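PDB 4YOD: thioredoxin-like protein from Bacteroides caccae ATCC 43185, which is of unproven function but has a thioredoxin fold with a CxxC pair at a helix start, so it is probably a thiol-disulfide oxidoreductase. Local coordinates for residues 145-148 / 154-157; 217-222 / 255-260; 167-172 / 261-266; 178-183 / 194-199; 70-75 / 114-119. All coordinates share one frame; numbering follows the deposited sequence.

Interaction 1 of 5, residues 145-148 / 154-157; sequences AQKN and AINF
The linker that leaves helix 132-146 and runs into the small hairpin strand 158-160 is tied back on itself where the side chain of Asn148 meets the backbone of Ile155. Ile155 N donates to Asn148 OD1 at 2.8 Å, with an N-H...O angle of 163°, and the donor lies almost straight out along the carbonyl bond (169° at OD1). Asn148 OD1 also rests 3.4 Å from Ala154 CA. The other half of the amide is used as well: ND2 bonds to Leu251 O, so both ends of the group are gripped and its rotation is fixed. This is the crossing from the helical part of the chain to the thioredoxin-like part; Asn148 spans the five residues between the segments through OD1, and through ND2 fastens the linker to Leu251 in the loop after helix 245-249. A leucine in place of Asn148 would probably leave the N-H of Ile155 and the carbonyl of Leu251 without their mates and let the linker shift. Beside this polar link, Ile155 CD1 lies against the aliphatic part of Lys147, 3.7 Å from its CB and 3.8 Å from its CD. The lysine chain runs on extended past the isoleucine to place NZ on Gln250 O.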
# COMPACT_ATOMS: atom_id res chain seq x y z
N ALA A 145 -1.28 -7.81 5.55
CA ALA A 145 -1.97 -6.60 5.09
C ALA A 145 -2.94 -6.03 6.17
O ALA A 145 -3.24 -4.84 6.15
CB ALA A 145 -2.72 -6.87 3.80
N GLN A 146 -3.35 -6.85 7.15
CA GLN A 146 -4.18 -6.43 8.27
C GLN A 146 -3.37 -5.64 9.27
O GLN A 146 -3.92 -4.82 10.01
CB GLN A 146 -4.80 -7.66 9.00
CG GLN A 146 -5.75 -8.52 8.17
CD GLN A 146 -6.79 -7.80 7.35
OE1 GLN A 146 -7.38 -6.77 7.75
NE2 GLN A 146 -7.10 -8.37 6.22
N LYS A 147 -2.06 -5.93 9.36
CA LYS A 147 -1.16 -5.24 10.29
C LYS A 147 -0.92 -3.82 9.81
O LYS A 147 -0.53 -3.63 8.66
CB LYS A 147 0.17 -5.99 10.40
CG LYS A 147 0.02 -7.43 10.90
CD LYS A 147 1.36 -8.02 11.27
CE LYS A 147 1.25 -9.50 11.55
NZ LYS A 147 2.59 -10.09 11.83
N ASN A 148 -1.17 -2.82 10.68
CA ASN A 148 -1.01 -1.39 10.38
C ASN A 148 -1.86 -1.00 9.16
O ASN A 148 -1.52 -0.06 8.42
CB ASN A 148 0.48 -1.04 10.19
CG ASN A 148 1.32 -1.70 11.25
OD1 ASN A 148 1.24 -1.38 12.43
ND2 ASN A 148 2.06 -2.71 10.87
N ALA A 154 -1.65 1.21 14.99
CA ALA A 154 -0.31 0.74 14.64
C ALA A 154 0.25 -0.27 15.66
O ALA A 154 -0.09 -0.21 16.84
CB ALA A 154 0.64 1.92 14.53
N ILE A 155 1.10 -1.20 15.21
CA ILE A 155 1.69 -2.19 16.13
C ILE A 155 2.86 -1.52 16.89
O ILE A 155 3.78 -0.98 16.27
CB ILE A 155 2.12 -3.49 15.41
CG1 ILE A 155 0.87 -4.19 14.81
CG2 ILE A 155 2.84 -4.41 16.41
CD1 ILE A 155 1.16 -5.41 13.97
N ASN A 156 2.79 -1.56 18.23
CA ASN A 156 3.82 -0.98 19.10
C ASN A 156 5.13 -1.74 19.00
O ASN A 156 5.13 -2.95 18.75
CB ASN A 156 3.34 -0.97 20.56
CG ASN A 156 4.23 -0.17 21.47
OD1 ASN A 156 4.82 0.85 21.09
ND2 ASN A 156 4.43 -0.68 22.66
N PHE A 157 6.25 -1.04 19.18
CA PHE A 157 7.59 -1.62 19.14
C PHE A 157 8.53 -0.74 19.94
O PHE A 157 8.26 0.46 20.08
CB PHE A 157 8.11 -1.81 17.69
CG PHE A 157 8.26 -0.51 16.91
CD1 PHE A 157 9.45 0.21 16.94
CD2 PHE A 157 7.19 0.01 16.19
CE1 PHE A 157 9.57 1.42 16.25
CE2 PHE A 157 7.32 1.22 15.49
CZ PHE A 157 8.50 1.92 15.54

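Interaction 2 of 5, residues 217-222 / 255-260; sequences YPDEEL and KAIPTL
The ring of Pro218 meets the end of Ile257. Pro218 follows Tyr217, whose flat ring has the backbone N of Asp219 over one face, 3.7 Å above the plane and over the ring centre; the phenol also meets the ring of Trp225, with the two planes only about 10° apart. The chain thus curls over the tyrosine as it leaves strand 211-217, and Tyr217 OH closes the curl by accepting a bond from Glu221 N at 2.9 Å, bent to 135° at the hydrogen. Glu221 is the centre of an inverse gamma turn and the N-cap of helix 222-228. Across the contact the touching is slight and apolar. Pro218 CG approaches Ile257 CD1 at 4.1 Å, the proline ring and the isoleucine chain running antiparallel as they pass. Asp219 OD2 is a loose 4.2 Å from Ile257 CD1. Ile257 has CG1 anti to its carbonyl carbon (chi1 -69°), and its extended chain carries CD1 out to these two neighbours. The peptide bond that follows Ile257 is cis, and Pro258 lies on Ala188 and Cys189 at the start of helix 187-197. A cis-proline loop facing a CxxC motif, just before an antiparallel strand, is a hallmark of the thioredoxin fold, consistent with a redox site here.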
# COMPACT_ATOMS: atom_id res chain seq x y z
N TYR A 217 15.39 1.88 11.90
CA TYR A 217 16.20 0.96 11.12
C TYR A 217 15.90 -0.46 11.64
O TYR A 217 16.15 -0.75 12.82
CB TYR A 217 17.68 1.34 11.19
CG TYR A 217 18.59 0.32 10.54
CD1 TYR A 217 18.40 -0.07 9.22
CD2 TYR A 217 19.63 -0.28 11.25
CE1 TYR A 217 19.20 -1.04 8.63
CE2 TYR A 217 20.46 -1.23 10.66
CZ TYR A 217 20.25 -1.59 9.34
OH TYR A 217 21.05 -2.53 8.74
N PRO A 218 15.33 -1.35 10.81
CA PRO A 218 14.97 -2.68 11.31
C PRO A 218 15.99 -3.80 11.05
O PRO A 218 15.79 -4.89 11.57
CB PRO A 218 13.65 -2.96 10.57
CG PRO A 218 13.79 -2.22 9.25
CD PRO A 218 14.88 -1.17 9.41
N ASP A 219 17.05 -3.56 10.25
CA ASP A 219 17.99 -4.62 9.89
C ASP A 219 19.19 -4.75 10.86
O ASP A 219 19.23 -4.07 11.89
CB ASP A 219 18.47 -4.48 8.44
CG ASP A 219 17.40 -4.78 7.42
OD1 ASP A 219 17.27 -5.96 7.02
OD2 ASP A 219 16.69 -3.83 7.01
N GLU A 220 20.14 -5.64 10.53
CA GLU A 220 21.27 -6.06 11.36
C GLU A 220 22.63 -5.37 11.06
O GLU A 220 23.60 -5.67 11.77
CB GLU A 220 21.44 -7.59 11.23
CG GLU A 220 20.23 -8.37 11.73
CD GLU A 220 19.93 -9.69 11.05
OE1 GLU A 220 20.71 -10.65 11.23
OE2 GLU A 220 18.86 -9.79 10.40
N GLU A 221 22.70 -4.45 10.07
CA GLU A 221 23.95 -3.75 9.73
C GLU A 221 24.08 -2.45 10.57
O GLU A 221 24.17 -1.35 10.02
CB GLU A 221 24.03 -3.47 8.21
CG GLU A 221 24.09 -4.71 7.33
CD GLU A 221 25.43 -5.40 7.19
OE1 GLU A 221 26.48 -4.73 7.29
OE2 GLU A 221 25.43 -6.63 6.92
N LEU A 222 24.11 -2.62 11.91
CA LEU A 222 24.17 -1.58 12.94
C LEU A 222 25.34 -0.59 12.79
O LEU A 222 25.19 0.57 13.18
CB LEU A 222 24.24 -2.23 14.33
CG LEU A 222 22.94 -2.28 15.13
CD1 LEU A 222 21.96 -3.34 14.57
CD2 LEU A 222 23.22 -2.57 16.58
N LYS A 255 8.64 -5.05 2.62
CA LYS A 255 8.94 -5.37 1.19
C LYS A 255 9.43 -4.12 0.42
O LYS A 255 10.07 -4.24 -0.64
CB LYS A 255 7.72 -6.00 0.50
CG LYS A 255 6.53 -5.06 0.29
CD LYS A 255 5.34 -5.80 -0.31
CE LYS A 255 4.19 -4.89 -0.68
NZ LYS A 255 3.58 -4.25 0.51
N ALA A 256 9.13 -2.93 0.95
CA ALA A 256 9.54 -1.64 0.41
C ALA A 256 10.23 -0.81 1.48
O ALA A 256 9.59 -0.42 2.46
CB ALA A 256 8.33 -0.89 -0.14
N ILE A 257 11.53 -0.56 1.31
CA ILE A 257 12.30 0.30 2.21
C ILE A 257 12.98 1.31 1.29
O ILE A 257 13.62 0.91 0.32
CB ILE A 257 13.24 -0.45 3.19
CG1 ILE A 257 12.42 -1.24 4.25
CG2 ILE A 257 14.21 0.53 3.88
CD1 ILE A 257 13.23 -2.22 5.14
N PRO A 258 12.74 2.63 1.46
CA PRO A 258 12.03 3.27 2.57
C PRO A 258 10.52 3.13 2.50
O PRO A 258 9.94 2.88 1.44
CB PRO A 258 12.44 4.75 2.44
CG PRO A 258 12.70 4.92 0.96
CD PRO A 258 13.36 3.63 0.56
N THR A 259 9.87 3.27 3.66
CA THR A 259 8.42 3.28 3.71
C THR A 259 8.01 4.29 4.79
O THR A 259 8.70 4.46 5.79
CB THR A 259 7.77 1.90 3.82
OG1 THR A 259 6.44 2.04 3.37
CG2 THR A 259 7.80 1.30 5.21
N LEU A 260 6.91 5.00 4.53
CA LEU A 260 6.43 6.04 5.44
C LEU A 260 5.02 5.76 5.89
O LEU A 260 4.21 5.34 5.09
CB LEU A 260 6.46 7.42 4.76
CG LEU A 260 7.81 7.94 4.27
CD1 LEU A 260 7.63 9.16 3.36
CD2 LEU A 260 8.71 8.29 5.44

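Interaction 3 of 5, residues 167-172 / 261-266; sequences GSLYQL and YLLNKE
Leu169 sets CG anti to its backbone N (chi1 172°) and Leu263 sets CG anti to its carbonyl carbon (chi1 -38°), and these torsions bring the ends of the two leucines together, tip to tip. The contact joins the turn after the hairpin strand 166-168 to strand 259-263 of the central thioredoxin-fold sheet. Leu263 CD1 is the methyl that does the touching, and it sits 4.1 Å from Leu169 CD1 and equally far from Leu169 CD2, so it rests in the fork of the other side chain. Leu177 of the neighbouring strand touches both leucines, and Val269 adds to the cover of Leu263, making this a small buried apolar cluster. On the segment 167-172 the turn is held by Gln171 N bonding to Ser168 O at 3.1 Å and Leu172 N to Leu169 O at 3.2 Å. Farther out, Tyr170 reaches the more exposed loop that follows strand 259-263. Its hydroxyl is bonded to Ala154 O, which anchors the far end of the ring, while Lys153 bonds to the carbonyl of Glu266. That same carbonyl meets the ring obliquely, with Tyr170 CE2 4.1 Å from Glu266 O.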
# COMPACT_ATOMS: atom_id res chain seq x y z
N GLY A 167 12.91 3.51 24.09
CA GLY A 167 11.57 4.07 24.09
C GLY A 167 10.66 3.20 23.27
O GLY A 167 11.13 2.32 22.54
N SER A 168 9.34 3.43 23.38
CA SER A 168 8.38 2.69 22.59
C SER A 168 7.55 3.66 21.73
O SER A 168 7.42 4.83 22.08
CB SER A 168 7.49 1.82 23.47
OG SER A 168 6.43 2.55 24.07
N LEU A 169 6.99 3.15 20.61
CA LEU A 169 6.16 3.95 19.72
C LEU A 169 5.01 4.63 20.48
O LEU A 169 4.82 5.83 20.34
CB LEU A 169 5.58 3.07 18.59
CG LEU A 169 4.54 3.70 17.67
CD1 LEU A 169 5.15 4.82 16.83
CD2 LEU A 169 3.92 2.65 16.76
N TYR A 170 4.29 3.87 21.31
CA TYR A 170 3.12 4.36 22.02
C TYR A 170 3.44 5.31 23.17
O TYR A 170 2.54 6.02 23.63
CB TYR A 170 2.24 3.21 22.51
CG TYR A 170 1.26 2.73 21.45
CD1 TYR A 170 1.71 2.09 20.30
CD2 TYR A 170 -0.11 2.92 21.59
CE1 TYR A 170 0.82 1.64 19.33
CE2 TYR A 170 -1.01 2.48 20.62
CZ TYR A 170 -0.54 1.82 19.50
OH TYR A 170 -1.41 1.37 18.53
N GLN A 171 4.72 5.38 23.59
CA GLN A 171 5.17 6.27 24.65
C GLN A 171 5.39 7.70 24.11
O GLN A 171 5.56 8.64 24.89
CB GLN A 171 6.44 5.74 25.32
CG GLN A 171 6.14 4.80 26.48
CD GLN A 171 7.30 3.93 26.89
OE1 GLN A 171 8.41 3.98 26.33
NE2 GLN A 171 7.07 3.09 27.89
N LEU A 172 5.35 7.86 22.79
CA LEU A 172 5.52 9.16 22.16
C LEU A 172 4.18 9.87 22.10
O LEU A 172 3.17 9.28 21.71
CB LEU A 172 6.15 9.04 20.78
CG LEU A 172 7.58 8.52 20.79
CD1 LEU A 172 7.99 8.05 19.40
CD2 LEU A 172 8.55 9.54 21.40
N TYR A 261 4.77 6.01 7.19
CA TYR A 261 3.44 5.92 7.80
C TYR A 261 3.11 7.23 8.46
O TYR A 261 4.00 7.86 9.03
CB TYR A 261 3.39 4.82 8.88
CG TYR A 261 3.28 3.41 8.35
CD1 TYR A 261 4.40 2.73 7.88
CD2 TYR A 261 2.08 2.71 8.41
CE1 TYR A 261 4.33 1.41 7.44
CE2 TYR A 261 1.99 1.39 7.96
CZ TYR A 261 3.12 0.74 7.49
OH TYR A 261 3.03 -0.53 7.00
N LEU A 262 1.85 7.64 8.40
CA LEU A 262 1.39 8.79 9.18
C LEU A 262 0.35 8.25 10.15
O LEU A 262 -0.63 7.62 9.72
CB LEU A 262 0.81 9.95 8.33
CG LEU A 262 0.45 11.22 9.16
CD1 LEU A 262 1.72 11.90 9.72
CD2 LEU A 262 -0.36 12.22 8.35
N LEU A 263 0.55 8.51 11.43
CA LEU A 263 -0.36 8.06 12.49
C LEU A 263 -0.98 9.27 13.19
O LEU A 263 -0.35 10.31 13.25
CB LEU A 263 0.36 7.17 13.54
CG LEU A 263 1.44 6.15 13.08
CD1 LEU A 263 2.01 5.37 14.28
CD2 LEU A 263 0.88 5.13 12.03
N ASN A 264 -2.20 9.12 13.75
CA ASN A 264 -2.83 10.22 14.49
C ASN A 264 -2.38 10.14 15.99
O ASN A 264 -1.46 9.37 16.31
CB ASN A 264 -4.36 10.22 14.33
CG ASN A 264 -5.11 9.10 15.03
OD1 ASN A 264 -4.54 8.27 15.76
ND2 ASN A 264 -6.41 9.08 14.88
N LYS A 265 -3.03 10.92 16.87
CA LYS A 265 -2.76 11.05 18.31
C LYS A 265 -2.84 9.69 19.06
O LYS A 265 -2.03 9.43 19.96
CB LYS A 265 -3.76 12.04 18.94
CG LYS A 265 -3.51 12.36 20.42
CD LYS A 265 -3.27 13.85 20.67
CE LYS A 265 -2.93 14.16 22.12
NZ LYS A 265 -1.57 13.68 22.51
N GLU A 266 -3.82 8.84 18.67
CA GLU A 266 -4.08 7.51 19.26
C GLU A 266 -3.28 6.40 18.55
O GLU A 266 -3.46 5.22 18.87
CB GLU A 266 -5.58 7.17 19.19
CG GLU A 266 -6.51 8.18 19.84
CD GLU A 266 -7.98 7.85 19.68
OE1 GLU A 266 -8.56 8.21 18.63
OE2 GLU A 266 -8.55 7.22 20.60

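Interaction 4 of 5, residues 178-183 / 194-199; sequences LLFINN and EGLKQA
Leu196 drives its two methyls into the sheet, one against each of two side chains from strand 176-181. The tighter of the two meetings is between leucines: Leu178 CD1 and Leu196 CD2 are 3.7 Å apart, and the side chains lie across one another at a slant. The second is a little wider, with Leu196 CD1 coming to 4.0 Å from Phe180 CD2 at an oblique angle to the ring. Two apart on the strand, Leu178 and Phe180 share a face of the sheet; CG anti to the backbone N in each (chi1 -154° and 173°) carries the side chain on to Leu196. In the thioredoxin fold this is the helix that follows the first strand of the central sheet and has the CxxC pair at its start, probably the redox centre; here its last turn is laid down on that strand. Leu260, from the adjoining strand, touches both Leu178 and Phe180, and Thr192 and Ile193 of the helix also pack on the phenylalanine. Away from this buried patch the helix turns outward. Glu194, Lys197 and Gln198 are exposed and stay clear of the strand. The last helical bond runs from Gln198 N to Glu194 O at 2.9 Å.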
# COMPACT_ATOMS: atom_id res chain seq x y z
N LEU A 178 5.01 10.60 12.31
CA LEU A 178 5.52 10.21 11.01
C LEU A 178 6.58 9.14 11.23
O LEU A 178 7.64 9.42 11.80
CB LEU A 178 6.08 11.44 10.25
CG LEU A 178 6.09 11.38 8.73
CD1 LEU A 178 6.60 12.69 8.18
CD2 LEU A 178 6.99 10.26 8.19
N LEU A 179 6.25 7.91 10.85
CA LEU A 179 7.11 6.74 11.01
C LEU A 179 7.89 6.53 9.72
O LEU A 179 7.30 6.37 8.65
CB LEU A 179 6.26 5.50 11.40
CG LEU A 179 7.03 4.20 11.63
CD1 LEU A 179 8.03 4.32 12.82
CD2 LEU A 179 6.06 3.04 11.84
N PHE A 180 9.21 6.52 9.82
CA PHE A 180 10.03 6.37 8.61
C PHE A 180 10.96 5.15 8.74
O PHE A 180 12.01 5.21 9.39
CB PHE A 180 10.82 7.68 8.38
CG PHE A 180 11.88 7.77 7.30
CD1 PHE A 180 11.96 6.82 6.29
CD2 PHE A 180 12.76 8.85 7.26
CE1 PHE A 180 12.94 6.92 5.29
CE2 PHE A 180 13.72 8.95 6.25
CZ PHE A 180 13.80 7.99 5.27
N ILE A 181 10.59 4.05 8.08
CA ILE A 181 11.37 2.82 8.08
C ILE A 181 12.46 2.99 7.01
O ILE A 181 12.14 3.20 5.84
CB ILE A 181 10.47 1.58 7.85
CG1 ILE A 181 9.30 1.57 8.88
CG2 ILE A 181 11.31 0.29 7.88
CD1 ILE A 181 8.27 0.40 8.83
N ASN A 182 13.73 2.94 7.43
CA ASN A 182 14.89 3.24 6.58
C ASN A 182 15.99 2.17 6.57
O ASN A 182 15.97 1.23 7.37
CB ASN A 182 15.51 4.57 7.04
CG ASN A 182 16.10 4.51 8.44
OD1 ASN A 182 17.24 4.09 8.65
ND2 ASN A 182 15.33 4.93 9.43
N ASN A 183 16.94 2.34 5.64
CA ASN A 183 18.15 1.54 5.43
C ASN A 183 19.34 2.48 5.18
O ASN A 183 19.17 3.47 4.45
CB ASN A 183 17.99 0.55 4.26
CG ASN A 183 17.56 -0.84 4.66
OD1 ASN A 183 17.00 -1.08 5.74
ND2 ASN A 183 17.81 -1.80 3.78
N GLU A 194 15.58 14.07 2.10
CA GLU A 194 15.59 15.37 1.42
C GLU A 194 14.17 15.87 1.16
O GLU A 194 13.89 17.05 1.38
CB GLU A 194 16.40 15.29 0.11
CG GLU A 194 17.27 16.50 -0.16
CD GLU A 194 18.15 16.99 0.98
OE1 GLU A 194 18.93 16.18 1.54
OE2 GLU A 194 18.06 18.19 1.32
N GLY A 195 13.28 14.98 0.73
CA GLY A 195 11.88 15.28 0.48
C GLY A 195 11.13 15.71 1.73
O GLY A 195 10.31 16.63 1.68
N LEU A 196 11.42 15.06 2.88
CA LEU A 196 10.83 15.41 4.17
C LEU A 196 11.39 16.75 4.69
O LEU A 196 10.62 17.55 5.22
CB LEU A 196 11.05 14.30 5.21
CG LEU A 196 10.20 13.03 4.99
CD1 LEU A 196 10.67 11.91 5.88
CD2 LEU A 196 8.71 13.30 5.17
N LYS A 197 12.71 17.00 4.51
CA LYS A 197 13.37 18.24 4.92
C LYS A 197 12.88 19.45 4.10
O LYS A 197 12.82 20.56 4.64
CB LYS A 197 14.90 18.11 4.75
CG LYS A 197 15.61 17.32 5.83
CD LYS A 197 17.01 16.94 5.35
CE LYS A 197 18.12 17.37 6.27
NZ LYS A 197 19.44 16.89 5.79
N GLN A 198 12.56 19.24 2.81
CA GLN A 198 12.12 20.29 1.89
C GLN A 198 10.59 20.55 1.97
O GLN A 198 10.09 21.39 1.22
CB GLN A 198 12.56 19.97 0.44
CG GLN A 198 14.06 20.22 0.21
CD GLN A 198 14.64 19.75 -1.13
OE1 GLN A 198 15.81 19.37 -1.21
NE2 GLN A 198 13.86 19.81 -2.21
N ALA A 199 9.86 19.88 2.89
CA ALA A 199 8.42 20.12 3.06
C ALA A 199 8.22 21.07 4.25
O ALA A 199 8.54 20.69 5.38
CB ALA A 199 7.68 18.81 3.27

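Interaction 5 of 5, residues 70-75 / 114-119; sequences VPLKTA and EEFYIP
The first turn of helix 72-85 approaches the first turns of helix 114-125, with Leu72 CA 7.9 Å from Glu115 CA and Ala75 CA 7.4 Å from Phe116 CA. Pro71 is the N-cap of the former, Pro71 O taking Ala75 N at 3.1 Å. In the latter, Ile118 N bonds to Glu114 O at 2.9 Å, and the helix kinks at Pro119, whose nitrogen has no hydrogen to give to the turn before. Between them the contact is apolar and rests mainly on Leu72. With CG anti to its own N (chi1 180°), this side chain swings across to the partner helix and sets both methyls against Glu115 and one of them also against Phe116. Leu72 CD1 comes in at the edge of the Phe116 ring, near its plane, 3.7 Å from CE1, and lies 3.9 Å from Glu115 CB. Leu72 CD2 rests on the bent aliphatic part of Glu115, 4.0 Å from CG, the two side chains crossing at about a right angle. The glutamate chain bends at chi2 (-55°), and OE1 makes a salt bridge with Arg149. Ala75 CB meets the same ring corner as Leu72, 4.0 Å from Phe116 CE1, in an oblique approach. Leu72 is on the exposed side, whereas Ala75 and Phe116 are buried. Beyond the ring, Leu104 of helix 90-105, Ile79 one turn farther along helix 72-85, and Leu67 in the loop ahead of it enclose Phe116, while Ile118 turns to Leu142 and Ala145 of helix 132-146.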
# COMPACT_ATOMS: atom_id res chain seq x y z
N VAL A 70 -14.71 5.83 -7.65
CA VAL A 70 -15.92 5.37 -6.96
C VAL A 70 -15.64 5.23 -5.46
O VAL A 70 -14.47 5.11 -5.10
CB VAL A 70 -16.46 4.04 -7.56
CG1 VAL A 70 -16.90 4.21 -9.00
CG2 VAL A 70 -15.45 2.88 -7.43
N PRO A 71 -16.66 5.15 -4.56
CA PRO A 71 -16.36 4.89 -3.14
C PRO A 71 -15.54 3.61 -3.00
O PRO A 71 -15.70 2.68 -3.80
CB PRO A 71 -17.75 4.73 -2.51
CG PRO A 71 -18.66 5.54 -3.40
CD PRO A 71 -18.12 5.30 -4.79
N LEU A 72 -14.64 3.56 -2.01
CA LEU A 72 -13.77 2.40 -1.81
C LEU A 72 -14.57 1.09 -1.67
O LEU A 72 -14.16 0.08 -2.24
CB LEU A 72 -12.87 2.60 -0.58
CG LEU A 72 -11.90 1.47 -0.22
CD1 LEU A 72 -11.02 1.01 -1.43
CD2 LEU A 72 -11.03 1.86 0.97
N LYS A 73 -15.70 1.11 -0.93
CA LYS A 73 -16.50 -0.12 -0.75
C LYS A 73 -17.06 -0.63 -2.07
O LYS A 73 -17.09 -1.84 -2.27
CB LYS A 73 -17.64 0.09 0.26
CG LYS A 73 -17.16 0.10 1.71
CD LYS A 73 -18.28 0.48 2.66
CE LYS A 73 -17.82 0.60 4.09
NZ LYS A 73 -18.92 1.05 4.99
N THR A 74 -17.43 0.26 -3.00
CA THR A 74 -17.93 -0.08 -4.34
C THR A 74 -16.80 -0.71 -5.16
O THR A 74 -17.01 -1.73 -5.82
CB THR A 74 -18.50 1.18 -5.01
OG1 THR A 74 -19.52 1.71 -4.16
CG2 THR A 74 -19.06 0.91 -6.41
N ALA A 75 -15.60 -0.11 -5.10
CA ALA A 75 -14.43 -0.64 -5.78
C ALA A 75 -14.08 -2.04 -5.23
O ALA A 75 -13.92 -2.97 -6.01
CB ALA A 75 -13.26 0.32 -5.61
N GLU A 114 -3.06 -1.16 -1.48
CA GLU A 114 -3.35 -2.31 -0.64
C GLU A 114 -4.84 -2.48 -0.40
O GLU A 114 -5.29 -3.62 -0.28
CB GLU A 114 -2.60 -2.19 0.66
CG GLU A 114 -2.71 -3.40 1.55
CD GLU A 114 -1.97 -3.20 2.85
OE1 GLU A 114 -0.73 -3.37 2.83
OE2 GLU A 114 -2.61 -2.86 3.87
N GLU A 115 -5.61 -1.38 -0.36
CA GLU A 115 -7.06 -1.48 -0.19
C GLU A 115 -7.73 -2.11 -1.45
O GLU A 115 -8.81 -2.68 -1.34
CB GLU A 115 -7.68 -0.13 0.16
CG GLU A 115 -7.45 0.30 1.62
CD GLU A 115 -7.89 -0.67 2.71
OE1 GLU A 115 -9.05 -1.15 2.66
OE2 GLU A 115 -7.09 -0.91 3.64
N PHE A 116 -7.08 -2.05 -2.63
CA PHE A 116 -7.64 -2.73 -3.80
C PHE A 116 -7.12 -4.17 -3.86
O PHE A 116 -7.80 -5.04 -4.39
CB PHE A 116 -7.30 -1.98 -5.10
CG PHE A 116 -7.88 -0.59 -5.34
CD1 PHE A 116 -8.91 -0.10 -4.56
CD2 PHE A 116 -7.42 0.19 -6.40
CE1 PHE A 116 -9.45 1.17 -4.80
CE2 PHE A 116 -7.97 1.46 -6.64
CZ PHE A 116 -8.96 1.94 -5.83
N TYR A 117 -5.91 -4.43 -3.33
CA TYR A 117 -5.34 -5.77 -3.37
C TYR A 117 -5.97 -6.72 -2.32
O TYR A 117 -6.11 -7.91 -2.60
CB TYR A 117 -3.82 -5.71 -3.21
CG TYR A 117 -3.14 -7.02 -3.53
CD1 TYR A 117 -3.31 -7.63 -4.78
CD2 TYR A 117 -2.33 -7.65 -2.61
CE1 TYR A 117 -2.72 -8.86 -5.07
CE2 TYR A 117 -1.66 -8.84 -2.92
CZ TYR A 117 -1.86 -9.44 -4.15
OH TYR A 117 -1.26 -10.65 -4.38
N ILE A 118 -6.36 -6.20 -1.12
CA ILE A 118 -7.00 -7.02 -0.06
C ILE A 118 -8.23 -7.82 -0.60
O ILE A 118 -8.20 -9.04 -0.42
CB ILE A 118 -7.31 -6.17 1.19
CG1 ILE A 118 -5.98 -5.92 1.99
CG2 ILE A 118 -8.38 -6.82 2.10
CD1 ILE A 118 -6.04 -4.71 2.97
N PRO A 119 -9.26 -7.24 -1.33
CA PRO A 119 -10.34 -8.10 -1.88
C PRO A 119 -9.82 -9.17 -2.87
O PRO A 119 -10.41 -10.24 -2.93
CB PRO A 119 -11.30 -7.12 -2.57
CG PRO A 119 -10.54 -5.85 -2.73
CD PRO A 119 -9.52 -5.81 -1.61

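Interaction 5 belongs to the helical part of the chain, and interactions 2, 3 and 4 to the thioredoxin-like part; interaction 1 lies on the linker and touches both. Ala145 CB packs on Ile118 CG1 at 3.9 Å toward interaction 5, whose centre is about 20 Å from that of interaction 1. In the other direction Phe157 O and Leu169 N of interaction 3 are 3.0 Å apart, a probable hydrogen bond, and Phe157 CZ packs on Leu179 CD1 at 3.7 Å. Interactions 2, 3 and 4 share neighbouring strands of one sheet, with Thr259 O to Ile181 N at 3.0 Å. Interactions 2 and 4 both reach the probable redox site, through Ile257 and Asn182; the centre of interaction 5 is about 28 Å from that of interaction 2.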